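Local structure of CocE/NonD family hydrolase (Staphylococcus aureus subsp. aureus COL, 3III) at residues T403-W414 with K549-N560. The protein is probably a serine hydrolase of the CocE/NonD family that cleaves ester or amide bonds, its natural substrate not established. Numbering follows the deposited sequence.
Sequences TELVGNMNLKLW and KYDSQLIIPIVN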
loop_
_atom_site.group_PDB
_atom_site.type_symbol
_atom_site.label_atom_id
_atom_site.label_comp_id
_atom_site.label_asym_id
_atom_site.label_seq_id
_atom_site.Cartn_x
_atom_site.Cartn_y
_atom_site.Cartn_z
ATOM N N THR A 403 4.333 1.342 26.502
ATOM C CA THR A 403 4.213 2.517 25.672
ATOM C C THR A 403 3.727 2.117 24.312
ATOM O O THR A 403 4.318 1.213 23.714
ATOM C CB THR A 403 5.588 3.184 25.532
ATOM O OG1 THR A 403 6.038 3.516 26.858
ATOM C CG2 THR A 403 5.562 4.437 24.635
ATOM N N GLU A 404 2.711 2.813 23.803
ATOM C CA GLU A 404 2.220 2.579 22.433
ATOM C C GLU A 404 2.675 3.670 21.477
ATOM O O GLU A 404 2.451 4.852 21.717
ATOM C CB GLU A 404 0.705 2.404 22.385
ATOM C CG GLU A 404 0.243 1.230 23.287
ATOM C CD GLU A 404 -1.240 0.927 23.285
ATOM O OE1 GLU A 404 -2.065 1.697 22.734
ATOM O OE2 GLU A 404 -1.581 -0.136 23.866
ATOM N N LEU A 405 3.319 3.243 20.393
ATOM C CA LEU A 405 3.770 4.115 19.333
ATOM C C LEU A 405 2.925 3.846 18.089
ATOM O O LEU A 405 2.991 2.778 17.499
ATOM C CB LEU A 405 5.239 3.862 19.001
ATOM C CG LEU A 405 6.222 4.100 20.157
ATOM C CD1 LEU A 405 7.584 4.103 19.523
ATOM C CD2 LEU A 405 5.945 5.381 20.939
ATOM N N VAL A 406 2.121 4.823 17.685
ATOM C CA VAL A 406 1.253 4.654 16.527
ATOM C C VAL A 406 1.308 5.884 15.661
ATOM O O VAL A 406 0.805 6.931 16.029
ATOM C CB VAL A 406 -0.189 4.342 16.938
ATOM C CG1 VAL A 406 -1.110 4.185 15.675
ATOM C CG2 VAL A 406 -0.289 3.060 17.798
ATOM N N GLY A 407 1.853 5.722 14.472
ATOM C CA GLY A 407 2.003 6.799 13.549
ATOM C C GLY A 407 3.361 6.852 12.866
ATOM O O GLY A 407 4.073 5.813 12.748
ATOM N N ASN A 408 3.690 8.034 12.337
ATOM C CA ASN A 408 4.977 8.278 11.682
ATOM C C ASN A 408 6.061 8.467 12.721
ATOM O O ASN A 408 5.772 8.849 13.834
ATOM C CB ASN A 408 4.895 9.518 10.780
ATOM C CG ASN A 408 4.196 9.237 9.423
ATOM O OD1 ASN A 408 4.855 8.841 8.441
ATOM N ND2 ASN A 408 2.895 9.522 9.345
HETATM N N MSE A 409 7.310 8.171 12.353
HETATM C CA MSE A 409 8.473 8.574 13.149
HETATM C C MSE A 409 9.442 9.229 12.219
HETATM O O MSE A 409 9.473 8.925 11.017
HETATM C CB MSE A 409 9.142 7.367 13.786
HETATM C CG MSE A 409 8.178 6.394 14.449
HETATM SE SE MSE A 409 9.188 5.162 15.674
HETATM C CE MSE A 409 7.876 3.606 15.660
ATOM N N ASN A 410 10.257 10.095 12.797
ATOM C CA ASN A 410 11.178 10.947 12.060
ATOM C C ASN A 410 12.540 10.733 12.679
ATOM O O ASN A 410 12.745 11.001 13.892
ATOM C CB ASN A 410 10.737 12.441 12.150
ATOM C CG ASN A 410 11.625 13.361 11.336
ATOM O OD1 ASN A 410 12.609 12.923 10.738
ATOM N ND2 ASN A 410 11.270 14.653 11.279
ATOM N N LEU A 411 13.465 10.270 11.855
ATOM C CA LEU A 411 14.841 10.116 12.301
ATOM C C LEU A 411 15.711 11.241 11.746
ATOM O O LEU A 411 15.987 11.274 10.536
ATOM C CB LEU A 411 15.378 8.741 11.891
ATOM C CG LEU A 411 16.838 8.518 12.276
ATOM C CD1 LEU A 411 17.002 8.655 13.804
ATOM C CD2 LEU A 411 17.325 7.117 11.758
ATOM N N LYS A 412 16.121 12.158 12.640
ATOM C CA LYS A 412 16.985 13.265 12.275
ATOM C C LYS A 412 18.425 12.863 12.531
ATOM O O LYS A 412 18.797 12.495 13.657
ATOM C CB LYS A 412 16.650 14.563 13.002
ATOM C CG LYS A 412 17.482 15.727 12.376
ATOM C CD LYS A 412 17.378 17.003 13.196
ATOM C CE LYS A 412 18.027 18.160 12.536
ATOM N NZ LYS A 412 17.830 19.357 13.405
ATOM N N LEU A 413 19.235 12.919 11.484
ATOM C CA LEU A 413 20.664 12.660 11.599
ATOM C C LEU A 413 21.511 13.782 11.047
ATOM O O LEU A 413 21.127 14.437 10.075
ATOM C CB LEU A 413 21.067 11.351 10.891
ATOM C CG LEU A 413 20.308 10.072 11.229
ATOM C CD1 LEU A 413 20.610 8.979 10.172
ATOM C CD2 LEU A 413 20.581 9.596 12.689
ATOM N N TRP A 414 22.682 13.972 11.644
ATOM C CA TRP A 414 23.723 14.728 11.031
ATOM C C TRP A 414 24.797 13.788 10.458
ATOM O O TRP A 414 25.322 12.925 11.154
ATOM C CB TRP A 414 24.321 15.730 12.021
ATOM C CG TRP A 414 23.342 16.766 12.483
ATOM C CD1 TRP A 414 22.374 16.622 13.437
ATOM C CD2 TRP A 414 23.289 18.128 12.064
ATOM N NE1 TRP A 414 21.708 17.811 13.609
ATOM C CE2 TRP A 414 22.216 18.736 12.751
ATOM C CE3 TRP A 414 23.976 18.863 11.102
ATOM C CZ2 TRP A 414 21.879 20.067 12.579
ATOM C CZ3 TRP A 414 23.636 20.202 10.905
ATOM C CH2 TRP A 414 22.584 20.787 11.639
ATOM N N LYS A 549 25.624 20.756 18.780
ATOM C CA LYS A 549 24.795 21.226 17.658
ATOM C C LYS A 549 24.216 20.108 16.801
ATOM O O LYS A 549 23.286 20.338 16.031
ATOM C CB LYS A 549 25.578 22.187 16.753
ATOM C CG LYS A 549 26.774 21.567 15.996
ATOM C CD LYS A 549 27.474 22.607 15.052
ATOM C CE LYS A 549 28.979 22.749 15.345
ATOM N NZ LYS A 549 29.593 24.095 14.968
ATOM N N TYR A 550 24.756 18.893 16.917
ATOM C CA TYR A 550 24.303 17.789 16.061
ATOM C C TYR A 550 23.156 17.056 16.755
ATOM O O TYR A 550 23.358 15.965 17.245
ATOM C CB TYR A 550 25.466 16.816 15.772
ATOM C CG TYR A 550 26.615 17.495 15.118
ATOM C CD1 TYR A 550 26.432 18.203 13.941
ATOM C CD2 TYR A 550 27.888 17.472 15.678
ATOM C CE1 TYR A 550 27.483 18.860 13.321
ATOM C CE2 TYR A 550 28.946 18.136 15.073
ATOM C CZ TYR A 550 28.712 18.825 13.873
ATOM O OH TYR A 550 29.692 19.510 13.208
ATOM N N ASP A 551 21.977 17.667 16.767
ATOM C CA ASP A 551 20.821 17.162 17.543
ATOM C C ASP A 551 20.109 16.014 16.843
ATOM O O ASP A 551 18.907 16.033 16.613
ATOM C CB ASP A 551 19.849 18.303 17.880
ATOM C CG ASP A 551 19.195 18.928 16.639
ATOM O OD1 ASP A 551 19.676 18.752 15.492
ATOM O OD2 ASP A 551 18.162 19.590 16.825
ATOM N N SER A 552 20.870 14.984 16.524
ATOM C CA SER A 552 20.327 13.761 15.983
ATOM C C SER A 552 19.337 13.197 16.999
ATOM O O SER A 552 19.640 13.089 18.170
ATOM C CB SER A 552 21.466 12.778 15.726
ATOM O OG SER A 552 22.294 13.324 14.730
ATOM N N GLN A 553 18.148 12.865 16.539
ATOM C CA GLN A 553 17.071 12.417 17.429
ATOM C C GLN A 553 16.044 11.651 16.623
ATOM O O GLN A 553 15.969 11.851 15.402
ATOM C CB GLN A 553 16.404 13.641 18.026
ATOM C CG GLN A 553 15.818 14.573 16.968
ATOM C CD GLN A 553 15.345 15.853 17.571
ATOM O OE1 GLN A 553 14.186 15.957 18.022
ATOM N NE2 GLN A 553 16.215 16.843 17.598
ATOM N N LEU A 554 15.292 10.798 17.323
ATOM C CA LEU A 554 14.150 10.076 16.797
ATOM C C LEU A 554 12.874 10.644 17.407
ATOM O O LEU A 554 12.733 10.690 18.610
ATOM C CB LEU A 554 14.284 8.568 17.080
ATOM C CG LEU A 554 13.105 7.714 16.553
ATOM C CD1 LEU A 554 13.086 7.572 14.981
ATOM C CD2 LEU A 554 13.200 6.390 17.333
ATOM N N ILE A 555 11.966 11.156 16.588
ATOM C CA ILE A 555 10.662 11.604 17.066
ATOM C C ILE A 555 9.709 10.371 17.044
ATOM O O ILE A 555 9.520 9.774 15.995
ATOM C CB ILE A 555 10.071 12.696 16.171
ATOM C CG1 ILE A 555 10.982 13.916 16.075
ATOM C CG2 ILE A 555 8.663 13.107 16.634
ATOM C CD1 ILE A 555 11.252 14.583 17.363
ATOM N N ILE A 556 9.122 10.045 18.180
ATOM C CA ILE A 556 8.242 8.904 18.302
ATOM C C ILE A 556 6.820 9.339 18.672
ATOM O O ILE A 556 6.645 10.255 19.455
ATOM C CB ILE A 556 8.763 7.869 19.308
ATOM C CG1 ILE A 556 8.840 8.425 20.738
ATOM C CG2 ILE A 556 10.071 7.280 18.808
ATOM C CD1 ILE A 556 9.217 7.341 21.758
ATOM N N PRO A 557 5.796 8.696 18.082
ATOM C CA PRO A 557 4.391 9.100 18.279
ATOM C C PRO A 557 3.754 8.346 19.428
ATOM O O PRO A 557 3.128 7.283 19.238
ATOM C CB PRO A 557 3.733 8.662 16.959
ATOM C CG PRO A 557 4.608 7.420 16.513
ATOM C CD PRO A 557 5.978 7.864 16.887
ATOM N N ILE A 558 3.910 8.863 20.638
ATOM C CA ILE A 558 3.429 8.173 21.821
ATOM C C ILE A 558 1.928 8.436 21.925
ATOM O O ILE A 558 1.466 9.609 21.912
ATOM C CB ILE A 558 4.124 8.640 23.132
ATOM C CG1 ILE A 558 5.640 8.391 23.054
ATOM C CG2 ILE A 558 3.477 7.918 24.374
ATOM C CD1 ILE A 558 6.386 8.675 24.251
ATOM N N VAL A 559 1.158 7.365 22.030
ATOM C CA VAL A 559 -0.300 7.475 22.170
ATOM C C VAL A 559 -0.855 6.676 23.365
ATOM O O VAL A 559 -0.185 5.841 23.891
ATOM C CB VAL A 559 -0.982 7.023 20.852
ATOM C CG1 VAL A 559 -0.596 7.907 19.715
ATOM C CG2 VAL A 559 -0.638 5.612 20.492
ATOM N N ASN A 560 -2.100 6.894 23.738
ATOM C CA ASN A 560 -2.828 5.929 24.640
ATOM C C ASN A 560 -2.224 5.703 26.059
ATOM O O ASN A 560 -1.517 6.596 26.547
ATOM C CB ASN A 560 -2.987 4.554 23.983
ATOM C CG ASN A 560 -3.761 4.608 22.657
ATOM O OD1 ASN A 560 -4.707 5.411 22.534
ATOM N ND2 ASN A 560 -3.374 3.730 21.655
HETATM O O HOH W 1 1.494 4.828 25.448
HETATM O O HOH W 2 15.990 20.264 15.365
#
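K412 and W414 converge on D551 where two antiparallel strands of the C-terminal beta-sandwich meet, a case of polar side chains extending a strand pairing beyond its last backbone bonds. Backbone pairing of N410 with I555 and K412 with Q553 sets the register; the chain turns a corner at G407, beyond which L405 pairs with I558 in a second ladder shifted by two residues, and P557 CD packs beside N408 O.

The lysine can be followed outward. K412 CB lies 3.7 Å from Q553 O and close to Q553 CG; with CG anti to the backbone N (chi1 -171°) and the chain extended beyond, CD and CE run past D551 OD1. K412 NZ makes a salt bridge to D551 OD1 on its syn lone pair, at 2.9 Å. A water joins K412 NZ to D551 OD2.

W414 NE1 approaches D551 OD1 in the plane of the indole, nearly along the C-O axis, so one oxygen accepts from both side chains. Y550 CA makes a CH-pi contact over the five-membered ring of W414, 3.6 Å from its centroid, while the Y550 ring turns its edge to the indole face in an offset edge-to-face pair, planes 63° apart. S552 OG, also bonded to Y545 O, accepts a hydrogen bond from W414 N (3.2 Å).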